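Long-range contacts in methylxanthine N1-demethylase NdmA (Pseudomonas putida, PDB 6ICN), which catalyses the N1-demethylation of caffeine to theobromine and formaldehyde as a Rieske-type non-heme iron oxygenase, using electrons from NADH and molecular oxygen: residues 34-39 with 270-275; 58-63 with 143-148; 74-79 with 127-132; 80-85 with 102-107. All coordinates share one frame; numbering follows the deposited sequence.

Contact 1 of 4, residues 34-39 with 270-275; sequences FWHPVC and SCPVDS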
# COMPACT_ATOMS: atom_id res chain seq x y z
N PHE A 34 -35.46 -2.63 21.87
CA PHE A 34 -34.82 -3.88 22.25
C PHE A 34 -33.41 -3.62 22.77
O PHE A 34 -32.80 -2.58 22.50
CB PHE A 34 -34.75 -4.84 21.07
CG PHE A 34 -36.09 -5.34 20.62
CD1 PHE A 34 -36.74 -6.34 21.33
CD2 PHE A 34 -36.68 -4.82 19.47
CE1 PHE A 34 -37.99 -6.81 20.92
CE2 PHE A 34 -37.92 -5.29 19.05
CZ PHE A 34 -38.56 -6.29 19.78
N TRP A 35 -32.91 -4.59 23.53
CA TRP A 35 -31.49 -4.64 23.89
C TRP A 35 -30.68 -5.16 22.72
O TRP A 35 -30.99 -6.21 22.15
CB TRP A 35 -31.28 -5.55 25.10
CG TRP A 35 -31.91 -5.04 26.38
CD1 TRP A 35 -33.21 -5.22 26.79
CD2 TRP A 35 -31.26 -4.27 27.41
NE1 TRP A 35 -33.40 -4.61 28.01
CE2 TRP A 35 -32.23 -4.02 28.41
CE3 TRP A 35 -29.97 -3.77 27.58
CZ2 TRP A 35 -31.93 -3.30 29.57
CZ3 TRP A 35 -29.68 -3.05 28.73
CH2 TRP A 35 -30.65 -2.84 29.72
N HIS A 36 -29.60 -4.45 22.38
CA HIS A 36 -28.68 -4.91 21.35
C HIS A 36 -27.26 -4.94 21.90
O HIS A 36 -26.87 -4.02 22.62
CB HIS A 36 -28.72 -3.98 20.13
CG HIS A 36 -30.09 -3.84 19.51
ND1 HIS A 36 -30.65 -4.81 18.72
CD2 HIS A 36 -30.98 -2.82 19.56
CE1 HIS A 36 -31.85 -4.41 18.32
NE2 HIS A 36 -32.07 -3.20 18.82
N PRO A 37 -26.46 -5.93 21.51
CA PRO A 37 -25.05 -5.94 21.92
C PRO A 37 -24.29 -4.93 21.09
O PRO A 37 -24.55 -4.76 19.89
CB PRO A 37 -24.60 -7.37 21.59
CG PRO A 37 -25.44 -7.72 20.34
CD PRO A 37 -26.77 -6.99 20.53
N VAL A 38 -23.33 -4.25 21.72
CA VAL A 38 -22.55 -3.26 20.99
C VAL A 38 -21.07 -3.57 20.98
O VAL A 38 -20.37 -3.09 20.07
CB VAL A 38 -22.80 -1.84 21.53
CG1 VAL A 38 -24.27 -1.45 21.29
CG2 VAL A 38 -22.42 -1.72 23.03
N CYS A 39 -20.58 -4.36 21.91
CA CYS A 39 -19.17 -4.72 21.97
C CYS A 39 -19.02 -5.86 22.94
O CYS A 39 -19.93 -6.15 23.73
CB CYS A 39 -18.31 -3.52 22.39
SG CYS A 39 -18.59 -2.92 24.10
N SER A 270 -26.69 -10.10 16.19
CA SER A 270 -26.24 -9.02 15.31
C SER A 270 -26.53 -7.67 15.95
O SER A 270 -27.67 -7.42 16.37
CB SER A 270 -26.92 -9.07 13.93
OG SER A 270 -26.73 -10.31 13.27
N CYS A 271 -25.52 -6.81 16.01
CA CYS A 271 -25.74 -5.39 16.31
C CYS A 271 -26.12 -4.66 15.03
O CYS A 271 -25.31 -4.62 14.08
CB CYS A 271 -24.51 -4.76 16.91
SG CYS A 271 -24.65 -2.97 17.28
N PRO A 272 -27.31 -4.09 14.94
CA PRO A 272 -27.66 -3.25 13.79
C PRO A 272 -26.95 -1.91 13.89
O PRO A 272 -27.44 -0.96 14.51
CB PRO A 272 -29.18 -3.11 13.91
CG PRO A 272 -29.41 -3.14 15.40
CD PRO A 272 -28.42 -4.16 15.93
N VAL A 273 -25.79 -1.82 13.27
CA VAL A 273 -24.96 -0.63 13.44
C VAL A 273 -25.59 0.55 12.71
O VAL A 273 -25.68 1.66 13.25
CB VAL A 273 -23.52 -0.90 12.96
CG1 VAL A 273 -22.73 0.40 12.85
CG2 VAL A 273 -22.83 -1.87 13.90
N ASP A 274 -26.00 0.32 11.47
CA ASP A 274 -26.74 1.33 10.71
C ASP A 274 -27.58 0.61 9.66
O ASP A 274 -27.79 -0.60 9.75
CB ASP A 274 -25.78 2.38 10.13
CG ASP A 274 -24.74 1.79 9.17
OD1 ASP A 274 -25.00 0.75 8.53
OD2 ASP A 274 -23.65 2.38 9.05
N SER A 275 -28.03 1.36 8.65
CA SER A 275 -28.97 0.84 7.67
C SER A 275 -28.40 -0.29 6.83
O SER A 275 -29.18 -1.06 6.24
CB SER A 275 -29.44 1.96 6.74
OG SER A 275 -28.41 2.34 5.84
O HOH W 1 -29.39 -7.33 18.45
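H36 lays one face of its imidazole against the ring of P272, a CH-pi contact in which P272 CG stands 4.0 Å from the ring centroid and 15° off the ring normal. P272 CG sits toward the rim on the ND1 side, and P272 CD is nearer still to H36 ND1, at 3.6 Å. The two side chains cross at about a right angle. H36 has CG anti to its own carbonyl carbon (chi1 -58°), which swings the imidazole over to the proline. Both ring nitrogens have partners: NE2 bonds to the carbonyl of L31, and ND1 shares a water in the ring plane, 2.8 Å from H36 ND1, which donates to S270 O. This water joins the H36 ring to the backbone of S270, the two segments having no direct hydrogen bond. The bonds at both nitrogens and the proline over one face together probably hold the ring's rotation. Next along, P37 turns its carbonyl to C271, with P37 O 3.0 Å from C271 CB and 3.2 Å from C271 SG. P37 O is a buried polar atom with no hydrogen-bond partner in the model. V38 adds a looser apolar touch, its CG1 4.3 Å from C271 SG. The strands 35-39 and 270-274 cross at 83°, almost perpendicular, so the meeting is confined to a few residues around P37 and C271. Strand 35-40 is an outermost strand of the six-stranded Rieske-domain sheet, beside 140-144; strand 263-274 belongs to the seven-stranded sheet of the C-terminal domain, between 250-257 and 277-286, and the contact packs the two domains together.

Contact 2 of 4, residues 58-63 with 143-148; sequences KLLNEQ and IRLDSS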
# COMPACT_ATOMS: atom_id res chain seq x y z
N LYS A 58 -21.51 2.29 17.88
CA LYS A 58 -22.60 2.81 17.06
C LYS A 58 -23.71 1.78 17.02
O LYS A 58 -23.46 0.59 16.82
CB LYS A 58 -22.14 3.14 15.62
CG LYS A 58 -23.27 3.69 14.76
CD LYS A 58 -22.79 4.00 13.33
CE LYS A 58 -22.11 5.34 13.25
NZ LYS A 58 -21.69 5.62 11.84
N LEU A 59 -24.94 2.25 17.22
CA LEU A 59 -26.10 1.38 17.32
C LEU A 59 -27.27 2.11 16.67
O LEU A 59 -27.58 3.23 17.08
CB LEU A 59 -26.41 1.05 18.78
CG LEU A 59 -27.76 0.39 19.01
CD1 LEU A 59 -27.80 -0.96 18.32
CD2 LEU A 59 -27.97 0.20 20.52
N LEU A 60 -27.87 1.50 15.64
CA LEU A 60 -28.99 2.11 14.92
C LEU A 60 -28.69 3.56 14.54
O LEU A 60 -29.52 4.46 14.71
CB LEU A 60 -30.28 2.02 15.75
CG LEU A 60 -30.71 0.58 15.99
CD1 LEU A 60 -31.76 0.47 17.12
CD2 LEU A 60 -31.25 -0.03 14.71
N ASN A 61 -27.46 3.79 14.05
CA ASN A 61 -26.93 5.08 13.61
C ASN A 61 -26.74 6.10 14.73
O ASN A 61 -26.48 7.28 14.44
CB ASN A 61 -27.80 5.70 12.51
CG ASN A 61 -26.97 6.36 11.41
OD1 ASN A 61 -25.83 5.97 11.14
ND2 ASN A 61 -27.54 7.39 10.79
N GLU A 62 -26.85 5.70 16.00
CA GLU A 62 -26.52 6.57 17.12
C GLU A 62 -25.06 6.40 17.51
O GLU A 62 -24.60 5.27 17.67
CB GLU A 62 -27.40 6.23 18.33
CG GLU A 62 -28.87 6.43 18.08
CD GLU A 62 -29.34 7.80 18.52
OE1 GLU A 62 -28.50 8.73 18.60
OE2 GLU A 62 -30.54 7.94 18.82
N GLN A 63 -24.35 7.51 17.69
CA GLN A 63 -22.96 7.47 18.15
C GLN A 63 -22.95 7.52 19.67
O GLN A 63 -23.34 8.53 20.26
CB GLN A 63 -22.16 8.63 17.56
CG GLN A 63 -22.10 8.60 16.06
CD GLN A 63 -21.21 9.71 15.52
OE1 GLN A 63 -20.00 9.56 15.49
NE2 GLN A 63 -21.81 10.81 15.11
N ILE A 143 -27.03 -2.50 25.05
CA ILE A 143 -27.64 -1.18 25.18
C ILE A 143 -29.08 -1.21 24.69
O ILE A 143 -29.37 -1.80 23.65
CB ILE A 143 -26.84 -0.10 24.42
CG1 ILE A 143 -25.47 0.11 25.08
CG2 ILE A 143 -27.61 1.23 24.38
CD1 ILE A 143 -24.59 1.08 24.28
N ARG A 144 -29.99 -0.58 25.46
CA ARG A 144 -31.36 -0.35 25.00
C ARG A 144 -31.57 1.15 24.87
O ARG A 144 -31.52 1.88 25.87
CB ARG A 144 -32.39 -0.96 25.95
CG ARG A 144 -33.85 -0.69 25.49
CD ARG A 144 -34.84 -1.45 26.36
NE ARG A 144 -34.74 -1.06 27.77
CZ ARG A 144 -35.38 -1.68 28.76
NH1 ARG A 144 -36.19 -2.70 28.49
NH2 ARG A 144 -35.25 -1.27 30.01
N LEU A 145 -31.83 1.61 23.64
CA LEU A 145 -31.90 3.04 23.40
C LEU A 145 -33.18 3.66 23.95
O LEU A 145 -33.16 4.79 24.44
CB LEU A 145 -31.78 3.33 21.91
CG LEU A 145 -30.38 3.12 21.33
CD1 LEU A 145 -30.44 3.16 19.82
CD2 LEU A 145 -29.43 4.20 21.86
N ASP A 146 -34.30 2.96 23.83
CA ASP A 146 -35.60 3.44 24.30
C ASP A 146 -36.13 2.45 25.33
O ASP A 146 -36.44 1.29 25.00
CB ASP A 146 -36.58 3.61 23.14
CG ASP A 146 -37.80 4.44 23.53
OD1 ASP A 146 -38.25 4.30 24.68
OD2 ASP A 146 -38.29 5.23 22.69
N SER A 147 -36.25 2.90 26.58
CA SER A 147 -36.73 2.05 27.65
C SER A 147 -38.17 2.38 28.04
O SER A 147 -38.67 1.81 29.02
CB SER A 147 -35.82 2.16 28.88
OG SER A 147 -34.47 1.77 28.58
N SER A 148 -38.86 3.23 27.28
CA SER A 148 -40.15 3.76 27.72
C SER A 148 -41.25 2.71 27.69
O SER A 148 -42.20 2.79 28.49
CB SER A 148 -40.54 4.97 26.87
OG SER A 148 -40.74 4.62 25.50
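L145 and L59 slide past each other in opposite directions, side by side, and their branches lie against each other: L59 CD2 lies 3.9 Å from L145 CG, and L145 CD1 reaches back to L59 CG at the same separation. L59 extends with CG anti to the backbone N (chi1 168°), which carries CD2 on to I143 as well, where it meets I143 CG2 at 4.0 Å. One methyl of L59 is thus shared between I143 and L145. L145 CD1 is the busiest atom on its side. Besides L59 it takes L60 CD1, whose side chain runs at a slant to it, and the aliphatic CG of E62, 4.0 Å from L145 CD1. E62 offers only its methylene here; its chain bends at chi2 (-93°), and the carboxylate is held by salt bridges to R77 and R32. The contact across the segments is therefore apolar throughout, with no hydrogen bond between them. Each segment is braced internally. L59 and E62 exchange backbone hydrogen bonds around a type I' turn, E62 N to L59 O at 2.8 Å, while beyond L145 the D146 carboxylate accepts from the S148 backbone in an Asx turn, S148 N to D146 OD1 at 2.9 Å. A type I' turn is characteristic of tight two-residue beta hairpins, here joining strands 55-59 and 62-69, whose L59 and L60 pack across the Rieske-domain sheet at the end of the non-adjacent strand 140-144.

Contact 3 of 4, residues 74-79 with 127-132; sequences VAMRDR and AKVDRF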
# COMPACT_ATOMS: atom_id res chain seq x y z
N VAL A 74 -21.70 2.05 31.73
CA VAL A 74 -22.53 3.20 31.40
C VAL A 74 -22.42 3.49 29.91
O VAL A 74 -21.32 3.43 29.34
CB VAL A 74 -22.13 4.44 32.22
CG1 VAL A 74 -22.93 5.66 31.81
CG2 VAL A 74 -22.29 4.15 33.72
N ALA A 75 -23.55 3.82 29.29
CA ALA A 75 -23.62 4.27 27.90
C ALA A 75 -24.19 5.68 27.84
O ALA A 75 -25.26 5.95 28.40
CB ALA A 75 -24.47 3.30 27.06
N MET A 76 -23.48 6.58 27.16
CA MET A 76 -23.92 7.97 26.96
C MET A 76 -23.84 8.29 25.47
O MET A 76 -23.13 7.62 24.72
CB MET A 76 -23.05 8.98 27.72
CG MET A 76 -22.97 8.81 29.21
SD MET A 76 -21.89 10.09 29.85
CE MET A 76 -21.32 9.26 31.34
N ARG A 77 -24.56 9.32 25.04
CA ARG A 77 -24.29 9.84 23.70
C ARG A 77 -22.85 10.33 23.62
O ARG A 77 -22.35 11.01 24.53
CB ARG A 77 -25.24 10.98 23.35
CG ARG A 77 -25.14 11.37 21.89
CD ARG A 77 -26.26 12.35 21.50
NE ARG A 77 -27.57 11.95 22.02
CZ ARG A 77 -28.38 11.11 21.40
NH1 ARG A 77 -28.02 10.56 20.25
NH2 ARG A 77 -29.54 10.81 21.92
N ASP A 78 -22.17 10.01 22.51
CA ASP A 78 -20.76 10.37 22.36
C ASP A 78 -20.60 11.82 21.89
O ASP A 78 -20.07 12.11 20.81
CB ASP A 78 -20.10 9.40 21.40
CG ASP A 78 -18.59 9.51 21.44
OD1 ASP A 78 -18.06 10.21 22.32
OD2 ASP A 78 -17.94 8.90 20.56
N ARG A 79 -21.07 12.75 22.72
CA ARG A 79 -21.12 14.16 22.32
C ARG A 79 -21.23 15.02 23.57
O ARG A 79 -22.28 15.00 24.23
CB ARG A 79 -22.29 14.40 21.38
CG ARG A 79 -22.35 15.82 20.83
CD ARG A 79 -23.56 15.99 19.90
NE ARG A 79 -23.64 17.38 19.50
CZ ARG A 79 -24.59 18.23 19.86
NH1 ARG A 79 -25.62 17.83 20.61
NH2 ARG A 79 -24.52 19.49 19.46
N ALA A 127 -26.15 21.25 31.35
CA ALA A 127 -24.85 20.58 31.20
C ALA A 127 -25.02 19.10 31.56
O ALA A 127 -24.74 18.65 32.67
CB ALA A 127 -23.78 21.25 32.05
N LYS A 128 -25.52 18.35 30.58
CA LYS A 128 -25.78 16.93 30.73
C LYS A 128 -25.87 16.32 29.34
O LYS A 128 -26.16 17.02 28.36
CB LYS A 128 -27.07 16.67 31.52
CG LYS A 128 -28.27 17.38 30.96
CD LYS A 128 -29.51 17.03 31.77
CE LYS A 128 -30.79 17.63 31.18
NZ LYS A 128 -30.96 19.05 31.61
N VAL A 129 -25.64 15.02 29.27
CA VAL A 129 -25.80 14.28 28.02
C VAL A 129 -26.74 13.12 28.26
O VAL A 129 -26.89 12.64 29.39
CB VAL A 129 -24.43 13.79 27.48
CG1 VAL A 129 -23.48 14.97 27.28
CG2 VAL A 129 -23.82 12.79 28.44
N ASP A 130 -27.39 12.65 27.19
CA ASP A 130 -28.32 11.53 27.32
C ASP A 130 -27.56 10.26 27.70
O ASP A 130 -26.47 10.01 27.20
CB ASP A 130 -29.07 11.26 26.00
CG ASP A 130 -30.05 12.36 25.65
OD1 ASP A 130 -30.51 13.10 26.54
OD2 ASP A 130 -30.38 12.45 24.45
N ARG A 131 -28.14 9.49 28.62
CA ARG A 131 -27.60 8.17 28.94
C ARG A 131 -28.66 7.12 28.63
O ARG A 131 -29.85 7.43 28.48
CB ARG A 131 -27.12 8.08 30.40
CG ARG A 131 -28.16 8.31 31.47
CD ARG A 131 -28.53 7.00 32.15
NE ARG A 131 -29.81 6.52 31.65
CZ ARG A 131 -30.25 5.27 31.73
NH1 ARG A 131 -29.52 4.30 32.28
NH2 ARG A 131 -31.45 4.98 31.24
N PHE A 132 -28.21 5.88 28.50
CA PHE A 132 -29.05 4.79 28.03
C PHE A 132 -28.82 3.56 28.88
O PHE A 132 -27.70 3.31 29.35
CB PHE A 132 -28.75 4.45 26.55
CG PHE A 132 -28.88 5.62 25.65
CD1 PHE A 132 -30.12 5.99 25.14
CD2 PHE A 132 -27.78 6.42 25.37
CE1 PHE A 132 -30.24 7.10 24.33
CE2 PHE A 132 -27.90 7.54 24.58
CZ PHE A 132 -29.14 7.88 24.05
O HOH W 2 -25.86 3.52 31.33
O HOH W 3 -27.17 14.03 24.60
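R77 and D130 join by backbone and side chain together. Among the backbone bonds, R77 N donates to D130 O at 3.0 Å, and F132 N donates to A75 O at 3.0 Å; M76 and R131 between them form an antiparallel non-hydrogen-bonded pair. Of the charged contacts, R77 NH2 meets D130 OD2 at 3.1 Å, nearly straight (169°), in the guanidinium plane and on the anti lone pair of the oxygen, although the two flat groups stand 76° apart. R77 bends at chi3 (-44°) to bring its NH2 round to the carboxylate, and NH1 is bridged to E62. The same NH2 also lies at the edge of the F132 ring, 3.6 Å from F132 CZ. A leucine here would probably leave the D130 carboxylate without its cationic mate and E62 with R32 but not this arginine. Apolar packing comes from M76 SD, 3.6 Å from V129 CG2, the two side chains crossing at about a right angle. One water links A75 N to F132 O, standing between the two where the strands draw apart. Strands 72-77 and 131-137 are neighbours in the antiparallel sheet, flanked by 62-69 and 140-144 in turn, and M76 and V129 both pack on Y106 of strand 105-106.

Contact 4 of 4, residues 80-85 with 102-107; sequences CAHRSA and HGWQYD. With FES (Fe2/s2 (inorganic) cluster), chain D.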
# COMPACT_ATOMS: atom_id res chain seq x y z
N CYS A 80 -20.17 15.74 23.89
CA CYS A 80 -20.17 16.60 25.08
C CYS A 80 -21.17 17.74 24.93
O CYS A 80 -21.32 18.32 23.85
CB CYS A 80 -18.76 17.14 25.31
SG CYS A 80 -18.58 18.19 26.76
N ALA A 81 -21.85 18.08 26.03
CA ALA A 81 -22.84 19.16 26.00
C ALA A 81 -22.23 20.54 25.79
O ALA A 81 -22.94 21.44 25.33
CB ALA A 81 -23.64 19.17 27.32
N HIS A 82 -20.94 20.71 26.09
CA HIS A 82 -20.28 22.01 26.06
C HIS A 82 -20.02 22.46 24.62
O HIS A 82 -20.64 23.42 24.14
CB HIS A 82 -18.97 21.92 26.84
CG HIS A 82 -18.19 23.19 26.87
ND1 HIS A 82 -16.82 23.23 26.80
CD2 HIS A 82 -18.59 24.48 26.98
CE1 HIS A 82 -16.40 24.48 26.86
NE2 HIS A 82 -17.46 25.26 26.98
N ARG A 83 -19.11 21.78 23.93
CA ARG A 83 -18.76 22.14 22.56
C ARG A 83 -18.71 20.92 21.64
O ARG A 83 -18.02 20.92 20.61
CB ARG A 83 -17.41 22.90 22.52
CG ARG A 83 -17.47 24.28 23.20
CD ARG A 83 -18.40 25.20 22.40
NE ARG A 83 -18.41 26.60 22.82
CZ ARG A 83 -19.34 27.15 23.60
NH1 ARG A 83 -20.34 26.41 24.10
NH2 ARG A 83 -19.29 28.46 23.87
N SER A 84 -19.44 19.86 21.99
CA SER A 84 -19.75 18.76 21.08
C SER A 84 -18.54 17.88 20.73
O SER A 84 -18.63 17.10 19.80
CB SER A 84 -20.40 19.26 19.78
OG SER A 84 -21.55 20.04 20.06
N ALA A 85 -17.45 17.93 21.50
CA ALA A 85 -16.37 16.96 21.32
C ALA A 85 -16.85 15.54 21.65
O ALA A 85 -17.82 15.33 22.40
CB ALA A 85 -15.18 17.30 22.22
N HIS A 102 -12.28 20.37 27.37
CA HIS A 102 -12.15 21.27 28.51
C HIS A 102 -12.39 20.55 29.82
O HIS A 102 -12.60 21.20 30.86
CB HIS A 102 -13.08 22.48 28.37
CG HIS A 102 -13.07 23.12 27.02
ND1 HIS A 102 -13.90 22.72 26.00
CD2 HIS A 102 -12.34 24.15 26.51
CE1 HIS A 102 -13.70 23.47 24.93
NE2 HIS A 102 -12.76 24.34 25.21
N GLY A 103 -12.37 19.22 29.82
CA GLY A 103 -12.33 18.48 31.07
C GLY A 103 -13.63 18.39 31.84
O GLY A 103 -13.60 18.02 33.03
N TRP A 104 -14.78 18.71 31.24
CA TRP A 104 -16.03 18.49 31.98
C TRP A 104 -16.16 17.02 32.37
O TRP A 104 -15.82 16.13 31.59
CB TRP A 104 -17.24 18.90 31.13
CG TRP A 104 -17.43 20.37 30.92
CD1 TRP A 104 -16.49 21.36 31.03
CD2 TRP A 104 -18.65 21.01 30.55
NE1 TRP A 104 -17.06 22.58 30.73
CE2 TRP A 104 -18.39 22.39 30.45
CE3 TRP A 104 -19.95 20.55 30.29
CZ2 TRP A 104 -19.37 23.32 30.09
CZ3 TRP A 104 -20.92 21.47 29.93
CH2 TRP A 104 -20.62 22.84 29.83
N GLN A 105 -16.66 16.76 33.58
CA GLN A 105 -16.78 15.38 34.06
C GLN A 105 -18.25 15.00 34.19
O GLN A 105 -19.02 15.72 34.83
CB GLN A 105 -16.09 15.21 35.41
CG GLN A 105 -14.61 15.50 35.35
CD GLN A 105 -13.94 15.11 36.65
OE1 GLN A 105 -14.60 14.99 37.69
NE2 GLN A 105 -12.63 14.89 36.61
N TYR A 106 -18.62 13.87 33.59
CA TYR A 106 -20.00 13.39 33.60
C TYR A 106 -20.15 12.17 34.52
O TYR A 106 -19.34 11.24 34.47
CB TYR A 106 -20.45 13.02 32.19
CG TYR A 106 -20.52 14.22 31.29
CD1 TYR A 106 -21.67 14.98 31.22
CD2 TYR A 106 -19.41 14.61 30.52
CE1 TYR A 106 -21.76 16.09 30.40
CE2 TYR A 106 -19.47 15.74 29.68
CZ TYR A 106 -20.66 16.47 29.63
OH TYR A 106 -20.78 17.59 28.81
N ASP A 107 -21.22 12.17 35.33
CA ASP A 107 -21.46 11.03 36.22
C ASP A 107 -22.24 9.92 35.50
O ASP A 107 -22.54 10.00 34.30
CB ASP A 107 -22.16 11.51 37.51
CG ASP A 107 -23.58 12.04 37.29
OD1 ASP A 107 -24.22 11.74 36.26
OD2 ASP A 107 -24.09 12.74 38.22
FE1 FES D . -16.33 18.84 26.34
FE2 FES D . -15.67 21.43 26.30
S1 FES D . -16.32 20.15 24.57
S2 FES D . -15.54 20.04 28.01
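H82 and H102 grip the same iron of the Rieske [2Fe-2S] cluster, H82 ND1 and H102 ND1 each 2.2 Å from FE2, while C80 SG holds FE1 at 2.4 Å together with C99. The two ligand nitrogens lie close because they share this iron, not through a hydrogen bond. The imidazoles meet offset edge-to-face, planes at 76°, with the H82 edge turned to the H102 face. R83 N approaches the bridging sulfide S1. In the next shell W104 lays its indole alongside the loop: H82 CB stands 3.4 Å from the centroid of its six-membered ring, 7° off the normal, a CH-pi contact, and the same indole covers S2 on the cluster, W104 CD1 to S2 3.4 Å. An alanine in place of this indole would probably uncover this sulfide and leave the H82 side chain less firmly set. Farther out, H82 NE2 is hydrogen-bonded to D329, and H102 NE2 to D188, both of the second subunit, so the ligands point into the subunit interface. Y106 steadies the cysteine loop: CG anti to its carbonyl carbon (chi1 -66°) turns the ring toward that loop, where Y106 OH accepts from A81 N at 3.0 Å and sits 3.1 Å from C80 SG.

How the contacts relate
The four contacts run from the middle of the chain, where contact 1 joins the Rieske and C-terminal domains, out to the iron-sulfur cluster in contact 4, the centres of contacts 1 and 4 being about 25 Å apart. Contacts 1 to 3 reach one antiparallel sheet. Contacts 1 and 2 meet through P272 O and L60 N (2.7 Å), and contacts 2 and 3 through the E62 OE1 to R77 NH1 salt bridge and Q63 O to D78 N (2.9 Å). Contact 3 leads into contact 4 by packing, A127 CB on W104 CZ3 at 3.6 Å, and both touch the second subunit. Caffeine lies about 11 Å from the S270 side chain of contact 1.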